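PDB 4EPZ: transcription anti-terminator antagonist UpxZ from Bacteroides uniformis ATCC 8492, which probably antagonises transcription anti-termination and so takes part in regulating capsular polysaccharide synthesis. Local coordinates for residues 6-11 against 49-54; 15-20 against 140-145; 106-111 against 121-126. All coordinates share one frame; numbering follows the deposited sequence. Where two conformers were deposited one is given.

Interaction 1 of 3, residues 6-11 against 49-54. With CA (calcium ion), chain C.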
loop_
_atom_site.group_PDB
_atom_site.type_symbol
_atom_site.label_atom_id
_atom_site.label_comp_id
_atom_site.label_asym_id
_atom_site.label_seq_id
_atom_site.Cartn_x
_atom_site.Cartn_y
_atom_site.Cartn_z
ATOM N N LEU A 6 2.402 -15.880 3.430
ATOM C CA LEU A 6 1.152 -15.247 3.048
ATOM C C LEU A 6 0.334 -14.824 4.266
ATOM O O LEU A 6 -0.212 -13.712 4.245
ATOM C CB LEU A 6 0.311 -16.181 2.156
ATOM C CG LEU A 6 -1.000 -15.580 1.613
ATOM C CD1 LEU A 6 -0.749 -14.424 0.618
ATOM C CD2 LEU A 6 -1.835 -16.664 0.949
ATOM N N SER A 7 0.221 -15.702 5.310
ATOM C CA SER A 7 -0.523 -15.371 6.526
ATOM C C SER A 7 0.058 -14.114 7.156
ATOM O O SER A 7 -0.696 -13.224 7.529
ATOM C CB SER A 7 -0.489 -16.516 7.532
ATOM O OG SER A 7 -1.399 -17.515 7.107
ATOM N N ARG A 8 1.395 -14.053 7.248
ATOM C CA ARG A 8 2.132 -12.917 7.797
ATOM C C ARG A 8 1.835 -11.648 6.975
ATOM O O ARG A 8 1.602 -10.580 7.527
ATOM C CB ARG A 8 3.643 -13.232 7.801
ATOM C CG ARG A 8 4.082 -14.249 8.864
ATOM C CD ARG A 8 5.525 -14.717 8.647
ATOM N NE ARG A 8 6.487 -13.624 8.845
ATOM C CZ ARG A 8 7.748 -13.629 8.423
ATOM N NH1 ARG A 8 8.237 -14.681 7.780
ATOM N NH2 ARG A 8 8.524 -12.573 8.620
ATOM N N ALA A 9 1.855 -11.770 5.643
ATOM C CA ALA A 9 1.586 -10.610 4.771
ATOM C C ALA A 9 0.151 -10.114 4.927
ATOM O O ALA A 9 -0.082 -8.898 4.990
ATOM C CB ALA A 9 1.849 -10.966 3.301
ATOM N N LEU A 10 -0.820 -11.044 4.972
ATOM C CA LEU A 10 -2.206 -10.622 5.121
ATOM C C LEU A 10 -2.416 -9.975 6.483
ATOM O O LEU A 10 -3.177 -9.013 6.564
ATOM C CB LEU A 10 -3.187 -11.779 4.887
ATOM C CG LEU A 10 -3.096 -12.441 3.485
ATOM C CD1 LEU A 10 -3.940 -13.708 3.435
ATOM C CD2 LEU A 10 -3.455 -11.446 2.344
ATOM N N GLU A 11 -1.722 -10.485 7.541
ATOM C CA GLU A 11 -1.806 -9.927 8.901
ATOM C C GLU A 11 -1.275 -8.500 8.893
ATOM O O GLU A 11 -1.929 -7.609 9.418
ATOM C CB GLU A 11 -1.004 -10.771 9.892
ATOM C CG GLU A 11 -1.736 -11.967 10.467
ATOM C CD GLU A 11 -0.881 -12.938 11.267
ATOM O OE1 GLU A 11 0.255 -12.579 11.659
ATOM O OE2 GLU A 11 -1.360 -14.069 11.512
ATOM N N PHE A 49 10.484 -7.954 5.064
ATOM C CA PHE A 49 11.230 -7.265 4.009
ATOM C C PHE A 49 12.251 -8.152 3.253
ATOM O O PHE A 49 12.321 -8.039 2.028
ATOM C CB PHE A 49 11.944 -6.049 4.600
ATOM C CG PHE A 49 12.718 -5.275 3.553
ATOM C CD1 PHE A 49 12.055 -4.513 2.595
ATOM C CD2 PHE A 49 14.111 -5.314 3.528
ATOM C CE1 PHE A 49 12.777 -3.784 1.637
ATOM C CE2 PHE A 49 14.839 -4.578 2.575
ATOM C CZ PHE A 49 14.164 -3.843 1.621
ATOM N N SER A 50 12.975 -9.040 3.946
ATOM C CA SER A 50 13.998 -9.891 3.313
ATOM C C SER A 50 13.411 -11.095 2.546
ATOM O O SER A 50 14.158 -11.774 1.833
ATOM C CB SER A 50 15.013 -10.379 4.348
ATOM O OG SER A 50 14.416 -11.194 5.344
ATOM N N GLU A 51 12.095 -11.351 2.676
ATOM C CA GLU A 51 11.437 -12.477 2.015
ATOM C C GLU A 51 11.235 -12.144 0.549
ATOM O O GLU A 51 10.899 -11.000 0.215
ATOM C CB GLU A 51 10.104 -12.835 2.705
ATOM C CG GLU A 51 10.277 -13.200 4.182
ATOM C CD GLU A 51 10.923 -14.541 4.494
ATOM O OE1 GLU A 51 11.036 -15.389 3.577
ATOM O OE2 GLU A 51 11.251 -14.770 5.679
ATOM N N GLN A 52 11.482 -13.147 -0.307
ATOM C CA GLN A 52 11.350 -13.040 -1.766
ATOM C C GLN A 52 10.465 -14.166 -2.266
ATOM O O GLN A 52 10.579 -15.283 -1.794
ATOM C CB GLN A 52 12.727 -13.099 -2.470
ATOM C CG GLN A 52 13.820 -12.162 -1.910
ATOM C CD GLN A 52 13.395 -10.713 -1.838
ATOM O OE1 GLN A 52 12.866 -10.134 -2.794
ATOM N NE2 GLN A 52 13.632 -10.085 -0.696
ATOM N N SER A 53 9.567 -13.884 -3.192
ATOM C CA SER A 53 8.694 -14.967 -3.638
ATOM C C SER A 53 8.700 -15.083 -5.142
ATOM O O SER A 53 8.650 -14.058 -5.815
ATOM C CB SER A 53 7.267 -14.732 -3.143
ATOM O OG SER A 53 6.432 -15.791 -3.579
ATOM N N SER A 54 8.733 -16.324 -5.672
ATOM C CA SER A 54 8.699 -16.502 -7.123
ATOM C C SER A 54 7.251 -16.498 -7.618
ATOM O O SER A 54 7.007 -16.199 -8.780
ATOM C CB SER A 54 9.417 -17.786 -7.540
ATOM O OG SER A 54 8.683 -18.938 -7.164
HETATM CA CA CA C . 11.331 -17.135 -1.099
HETATM O O HOH W 1 11.218 -13.481 8.035
HETATM O O HOH W 2 11.952 -15.671 1.053
HETATM O O HOH W 3 10.836 -18.577 0.803
HETATM O O HOH W 4 9.491 -16.059 -0.094
HETATM O O HOH W 5 9.594 -18.300 -1.769
#
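R8 and E51 form a long, surface salt bridge in this all-helical protein. It ties helix 5-20 to the loop between helices 32-49 and 56-72. NH1 of R8 lies 3.7 Å from OE2 of E51. This holds for the R8 conformer described; a second was deposited and may differ. E51 OE2 sits at the edge of the guanidinium, near its plane, yet the carboxylate is turned almost square to it, with 87° between the two planes. The pair is therefore not a two-pronged, coplanar one.

Water 1 closes the gap. It lies in the plane of the guanidinium, at its edge. It accepts from R8 NH2 at 2.9 Å and donates to E51 OE2 at 2.7 Å, so the two side chains are also joined through water, by way of NH2 instead of NH1.

The two side chains reach each other by bends. R8 turns at chi3 (66°), which swings its guanidinium off the line of its own chain. E51 folds at chi2 (-72°), and the two side chains cross at about a right angle.

The second carboxylate oxygen of E51 faces the calcium site. OE1 takes a hydrogen bond from water 2, which in turn accepts from the backbone N of Q52 and binds the calcium ion. E51 is thus a second-shell residue, joined to the metal through water. Further on, S53 OG is hydrogen-bonded to E58 of helix 56-72. The protein ligand of the metal is a backbone atom: Q52 O stands 2.1 Å from calcium, and waters 2, 3, 4 and 5 also bind the ion.

Interaction 2 of 3, residues 15-20 against 140-145; sequences MAHELM and QKEIIE
H17 and E142 make a histidine-carboxylate hydrogen bond that bridges two helices of this helical protein, 5-20 and 138-152. The backbones stay well apart: the nearest CA atoms, those of H17 and E142, are 10.9 Å from each other. Only the side chains of H17 and E142 span the gap.

Along 15-20, A16 packs on helix 56-72 and L19 on helix 32-49, which places helix 5-20 against both. Between them, H17 is the residue that turns to 140-145. Its CG is anti to the backbone N (chi1 -178°), which sends the ring out from the helix toward E142. The ring also stacks with Y21, and the E142 side chain touches Y21 as well.

E142 meets the imidazole at its edge with an extended chain. Ring and carboxylate are nearly coplanar, 11° apart. The acceptor still lies somewhat off the ring plane, and the bond is moderately bent, with an N-H...O angle of 150°. The other oxygen, E142 OE2, stays farther off, 4.1 Å from H17 NE2. H17 NE2 donates to the syn lone pair of E142 OE1 at 2.9 Å.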
loop_
_atom_site.group_PDB
_atom_site.type_symbol
_atom_site.label_atom_id
_atom_site.label_comp_id
_atom_site.label_asym_id
_atom_site.label_seq_id
_atom_site.Cartn_x
_atom_site.Cartn_y
_atom_site.Cartn_z
HETATM N N MSE A 15 -3.193 -5.017 9.759
HETATM C CA MSE A 15 -2.690 -4.161 10.840
HETATM C C MSE A 15 -2.324 -2.777 10.339
HETATM O O MSE A 15 -2.644 -1.786 11.018
HETATM C CB MSE A 15 -1.501 -4.799 11.541
HETATM C CG MSE A 15 -1.280 -4.212 12.915
HETATM SE SE MSE A 15 0.098 -5.136 13.849
HETATM C CE MSE A 15 -1.004 -6.634 14.590
ATOM N N ALA A 16 -1.679 -2.699 9.150
ATOM C CA ALA A 16 -1.305 -1.410 8.583
ATOM C C ALA A 16 -2.573 -0.606 8.265
ATOM O O ALA A 16 -2.636 0.586 8.552
ATOM C CB ALA A 16 -0.445 -1.596 7.327
ATOM N N HIS A 17 -3.597 -1.276 7.715
ATOM C CA HIS A 17 -4.874 -0.625 7.434
ATOM C C HIS A 17 -5.508 -0.072 8.719
ATOM O O HIS A 17 -5.941 1.074 8.740
ATOM C CB HIS A 17 -5.848 -1.604 6.767
ATOM C CG HIS A 17 -7.145 -0.961 6.416
ATOM N ND1 HIS A 17 -8.247 -1.088 7.232
ATOM C CD2 HIS A 17 -7.460 -0.155 5.372
ATOM C CE1 HIS A 17 -9.209 -0.391 6.645
ATOM N NE2 HIS A 17 -8.791 0.168 5.516
ATOM N N GLU A 18 -5.538 -0.899 9.768
ATOM C CA GLU A 18 -6.086 -0.582 11.097
ATOM C C GLU A 18 -5.423 0.678 11.646
ATOM O O GLU A 18 -6.099 1.597 12.119
ATOM C CB GLU A 18 -5.857 -1.770 12.060
ATOM C CG GLU A 18 -6.402 -1.551 13.468
ATOM C CD GLU A 18 -6.113 -2.612 14.519
ATOM O OE1 GLU A 18 -5.377 -3.582 14.224
ATOM O OE2 GLU A 18 -6.615 -2.455 15.656
ATOM N N LEU A 19 -4.090 0.714 11.556
ATOM C CA LEU A 19 -3.290 1.815 12.053
ATOM C C LEU A 19 -3.601 3.104 11.285
ATOM O O LEU A 19 -3.788 4.148 11.910
ATOM C CB LEU A 19 -1.797 1.439 11.962
ATOM C CG LEU A 19 -0.745 2.425 12.472
ATOM C CD1 LEU A 19 -1.088 2.998 13.882
ATOM C CD2 LEU A 19 0.614 1.764 12.489
HETATM N N MSE A 20 -3.715 3.028 9.953
HETATM C CA MSE A 20 -3.953 4.217 9.121
HETATM C C MSE A 20 -5.374 4.776 9.265
HETATM O O MSE A 20 -5.558 5.982 9.137
HETATM C CB MSE A 20 -3.633 3.910 7.657
HETATM C CG MSE A 20 -2.148 3.815 7.467
HETATM SE SE MSE A 20 -1.533 3.677 5.652
HETATM C CE MSE A 20 -2.151 1.849 5.272
ATOM N N GLN A 140 -13.671 -1.493 -2.562
ATOM C CA GLN A 140 -13.602 -0.727 -3.810
ATOM C C GLN A 140 -13.861 0.743 -3.499
ATOM O O GLN A 140 -13.106 1.600 -3.945
ATOM C CB GLN A 140 -14.638 -1.254 -4.814
ATOM C CG GLN A 140 -14.193 -2.594 -5.366
ATOM C CD GLN A 140 -15.230 -3.249 -6.246
ATOM O OE1 GLN A 140 -16.399 -2.842 -6.335
ATOM N NE2 GLN A 140 -14.822 -4.372 -6.829
ATOM N N LYS A 141 -14.885 1.031 -2.663
ATOM C CA LYS A 141 -15.158 2.434 -2.300
ATOM C C LYS A 141 -13.952 3.054 -1.586
ATOM O O LYS A 141 -13.585 4.180 -1.896
ATOM C CB LYS A 141 -16.408 2.544 -1.421
ATOM C CG LYS A 141 -17.696 2.288 -2.171
ATOM C CD LYS A 141 -18.845 2.209 -1.161
ATOM C CE LYS A 141 -20.144 1.912 -1.853
ATOM N NZ LYS A 141 -21.255 1.789 -0.872
ATOM N N GLU A 142 -13.334 2.325 -0.647
ATOM C CA GLU A 142 -12.189 2.815 0.114
ATOM C C GLU A 142 -10.978 3.097 -0.774
ATOM O O GLU A 142 -10.353 4.138 -0.602
ATOM C CB GLU A 142 -11.758 1.816 1.185
ATOM C CG GLU A 142 -12.662 1.747 2.407
ATOM C CD GLU A 142 -12.024 1.007 3.572
ATOM O OE1 GLU A 142 -10.776 0.870 3.580
ATOM O OE2 GLU A 142 -12.768 0.578 4.485
ATOM N N ILE A 143 -10.649 2.165 -1.702
ATOM C CA ILE A 143 -9.435 2.329 -2.520
ATOM C C ILE A 143 -9.668 3.482 -3.522
ATOM O O ILE A 143 -8.725 4.222 -3.802
ATOM C CB ILE A 143 -8.964 1.020 -3.192
ATOM C CG1 ILE A 143 -7.486 1.141 -3.693
ATOM C CG2 ILE A 143 -9.932 0.558 -4.304
ATOM C CD1 ILE A 143 -6.469 1.404 -2.463
ATOM N N ILE A 144 -10.909 3.647 -4.023
ATOM C CA ILE A 144 -11.216 4.793 -4.903
ATOM C C ILE A 144 -10.942 6.136 -4.142
ATOM O O ILE A 144 -10.317 7.062 -4.697
ATOM C CB ILE A 144 -12.682 4.706 -5.385
ATOM C CG1 ILE A 144 -12.846 3.580 -6.422
ATOM C CG2 ILE A 144 -13.146 6.065 -5.983
ATOM C CD1 ILE A 144 -14.343 3.251 -6.623
ATOM N N GLU A 145 -11.375 6.195 -2.876
ATOM C CA GLU A 145 -11.192 7.353 -2.015
ATOM C C GLU A 145 -9.694 7.589 -1.793
ATOM O O GLU A 145 -9.214 8.725 -1.904
ATOM C CB GLU A 145 -11.945 7.142 -0.687
ATOM C CG GLU A 145 -11.975 8.351 0.235
ATOM C CD GLU A 145 -12.624 8.104 1.589
ATOM O OE1 GLU A 145 -13.467 7.182 1.697
ATOM O OE2 GLU A 145 -12.275 8.826 2.550
#

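Interaction 3 of 3, residues 106-111 against 121-126; sequences RLLTWG and AHEAHQ
L108 lies against E123 and A124 where two consecutive helices pack as an antiparallel helical hairpin. Helix 102-115 and helix 118-129 follow each other in the chain after a short turn. Their segments run at 147° to each other, and the axes come within 8.9 Å. The small A124 lets the backbones approach: CA of L108 and CA of A124 are the nearest pair, 5.9 Å apart.

L108 carries most of the contact from its helix. Its CB points toward 121-126 and meets the CB of A124 at 4.0 Å. Beyond CB, the leucine forks over the opposite helix. CG is anti to the carbonyl carbon (chi1 -69°). Both methyls touch CG of E123. CD1 also reaches in beside the backbone, to A124 N at 3.8 Å, and CD2 lies along the glutamate from CB to OE1.

E123 crosses L108 at about a right angle. Its chain is extended beyond CG, so its methylenes and carboxylate carbon pass across the leucine methyls. The aliphatic part of the glutamate thus shares in apolar packing. Its OE2 has a weak, long ion pair with K104 NZ.

T109 adds a looser contact to the same alanine methyl. Its OG1 lies 4.5 Å from A124 CB, while its hydroxyl is hydrogen-bonded to M105 O, one turn back in the same helix.

Other groups close the site. M95 touches L108, M105 touches A124, and L147 of helix 138-152 packs on T109. No hydrogen bond joins the two segments. At the outer edge, the apolar-to-polar touch is L108 CD2 against E123 OE1, at 3.7 Å.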
loop_
_atom_site.group_PDB
_atom_site.type_symbol
_atom_site.label_atom_id
_atom_site.label_comp_id
_atom_site.label_asym_id
_atom_site.label_seq_id
_atom_site.Cartn_x
_atom_site.Cartn_y
_atom_site.Cartn_z
ATOM N N ARG A 106 -4.986 -2.165 -5.388
ATOM C CA ARG A 106 -4.269 -1.630 -4.213
ATOM C C ARG A 106 -2.793 -1.396 -4.537
ATOM O O ARG A 106 -2.251 -0.369 -4.148
ATOM C CB ARG A 106 -4.442 -2.576 -3.013
ATOM C CG ARG A 106 -5.901 -2.520 -2.502
ATOM C CD ARG A 106 -6.154 -3.659 -1.554
ATOM N NE ARG A 106 -7.343 -3.390 -0.728
ATOM C CZ ARG A 106 -7.861 -4.267 0.133
ATOM N NH1 ARG A 106 -7.345 -5.484 0.243
ATOM N NH2 ARG A 106 -8.927 -3.947 0.857
ATOM N N LEU A 107 -2.170 -2.289 -5.306
ATOM C CA LEU A 107 -0.753 -2.105 -5.654
ATOM C C LEU A 107 -0.599 -0.886 -6.588
ATOM O O LEU A 107 0.349 -0.100 -6.453
ATOM C CB LEU A 107 -0.195 -3.348 -6.331
ATOM C CG LEU A 107 0.118 -4.514 -5.405
ATOM C CD1 LEU A 107 0.321 -5.793 -6.238
ATOM C CD2 LEU A 107 1.412 -4.249 -4.602
ATOM N N LEU A 108 -1.506 -0.756 -7.559
ATOM C CA LEU A 108 -1.441 0.407 -8.468
ATOM C C LEU A 108 -1.616 1.696 -7.690
ATOM O O LEU A 108 -0.880 2.650 -7.953
ATOM C CB LEU A 108 -2.510 0.350 -9.562
ATOM C CG LEU A 108 -2.374 -0.740 -10.638
ATOM C CD1 LEU A 108 -3.736 -0.976 -11.298
ATOM C CD2 LEU A 108 -1.313 -0.318 -11.701
ATOM N N THR A 109 -2.540 1.718 -6.694
ATOM C CA THR A 109 -2.832 2.938 -5.950
ATOM C C THR A 109 -1.656 3.288 -5.035
ATOM O O THR A 109 -1.194 4.434 -5.020
ATOM C CB THR A 109 -4.160 2.770 -5.198
ATOM O OG1 THR A 109 -5.158 2.513 -6.171
ATOM C CG2 THR A 109 -4.505 4.011 -4.393
ATOM N N TRP A 110 -1.201 2.327 -4.227
ATOM C CA TRP A 110 -0.048 2.560 -3.347
ATOM C C TRP A 110 1.219 2.866 -4.142
ATOM O O TRP A 110 1.998 3.736 -3.735
ATOM C CB TRP A 110 0.172 1.365 -2.423
ATOM C CG TRP A 110 -0.761 1.434 -1.266
ATOM C CD1 TRP A 110 -1.951 0.786 -1.137
ATOM C CD2 TRP A 110 -0.698 2.380 -0.187
ATOM N NE1 TRP A 110 -2.582 1.180 0.027
ATOM C CE2 TRP A 110 -1.841 2.172 0.621
ATOM C CE3 TRP A 110 0.265 3.320 0.228
ATOM C CZ2 TRP A 110 -2.068 2.895 1.800
ATOM C CZ3 TRP A 110 0.036 4.033 1.401
ATOM C CH2 TRP A 110 -1.130 3.843 2.151
ATOM N N GLY A 111 1.424 2.180 -5.262
ATOM C CA GLY A 111 2.589 2.439 -6.115
ATOM C C GLY A 111 2.535 3.845 -6.695
ATOM O O GLY A 111 3.535 4.586 -6.653
ATOM N N ALA A 121 -1.699 5.587 -12.237
ATOM C CA ALA A 121 -3.039 6.182 -12.043
ATOM C C ALA A 121 -3.958 5.803 -13.204
ATOM O O ALA A 121 -5.098 5.389 -12.958
ATOM C CB ALA A 121 -2.958 7.705 -11.927
ATOM N N HIS A 122 -3.434 5.873 -14.462
ATOM C CA HIS A 122 -4.210 5.581 -15.665
ATOM C C HIS A 122 -4.737 4.155 -15.635
ATOM O O HIS A 122 -5.947 3.944 -15.849
ATOM C CB HIS A 122 -3.393 5.836 -16.939
ATOM C CG HIS A 122 -4.182 5.613 -18.189
ATOM N ND1 HIS A 122 -4.981 6.609 -18.720
ATOM C CD2 HIS A 122 -4.318 4.497 -18.940
ATOM C CE1 HIS A 122 -5.555 6.081 -19.790
ATOM N NE2 HIS A 122 -5.191 4.815 -19.967
ATOM N N GLU A 123 -3.854 3.182 -15.311
ATOM C CA GLU A 123 -4.258 1.785 -15.218
ATOM C C GLU A 123 -5.259 1.567 -14.051
ATOM O O GLU A 123 -6.234 0.832 -14.215
ATOM C CB GLU A 123 -3.024 0.919 -15.046
ATOM C CG GLU A 123 -3.371 -0.549 -15.084
ATOM C CD GLU A 123 -2.187 -1.478 -15.218
ATOM O OE1 GLU A 123 -1.041 -0.992 -15.367
ATOM O OE2 GLU A 123 -2.418 -2.706 -15.190
ATOM N N ALA A 124 -5.044 2.243 -12.907
ATOM C CA ALA A 124 -5.942 2.175 -11.764
ATOM C C ALA A 124 -7.349 2.689 -12.153
ATOM O O ALA A 124 -8.334 2.021 -11.823
ATOM C CB ALA A 124 -5.376 2.989 -10.608
ATOM N N HIS A 125 -7.448 3.814 -12.912
ATOM C CA HIS A 125 -8.776 4.286 -13.357
ATOM C C HIS A 125 -9.450 3.307 -14.331
ATOM O O HIS A 125 -10.674 3.187 -14.303
ATOM C CB HIS A 125 -8.702 5.691 -13.949
ATOM C CG HIS A 125 -8.609 6.721 -12.872
ATOM N ND1 HIS A 125 -9.700 7.020 -12.063
ATOM C CD2 HIS A 125 -7.534 7.392 -12.414
ATOM C CE1 HIS A 125 -9.267 7.907 -11.186
ATOM N NE2 HIS A 125 -7.973 8.188 -11.379
ATOM N N GLN A 126 -8.669 2.585 -15.150
ATOM C CA GLN A 126 -9.219 1.591 -16.072
ATOM C C GLN A 126 -9.815 0.421 -15.288
ATOM O O GLN A 126 -10.858 -0.114 -15.673
ATOM C CB GLN A 126 -8.153 1.105 -17.067
ATOM C CG GLN A 126 -7.858 2.110 -18.181
ATOM C CD GLN A 126 -6.814 1.613 -19.157
ATOM O OE1 GLN A 126 -5.702 1.239 -18.778
ATOM N NE2 GLN A 126 -7.136 1.635 -20.444
#

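In the fold
Interaction 3 is the buried contact of the three; interactions 1 and 2 lie at the surface. The chemistry follows. Interaction 3 is mainly apolar packing, interaction 2 rests on a direct hydrogen bond, and interaction 1 pairs opposite charges with help from water beside a calcium ion. Interactions 1 and 2 both use helix 5-20, on successive parts of it, and their centres are 19 Å apart. Interactions 2 and 3 touch: M20 and W110 pack together, and I143 rests on T109 and R106. Along the chain, interaction 3 is nested within the loop that interaction 2 closes. Interaction 2 joins helix 5-20 to helix 138-152, the last helix of the chain.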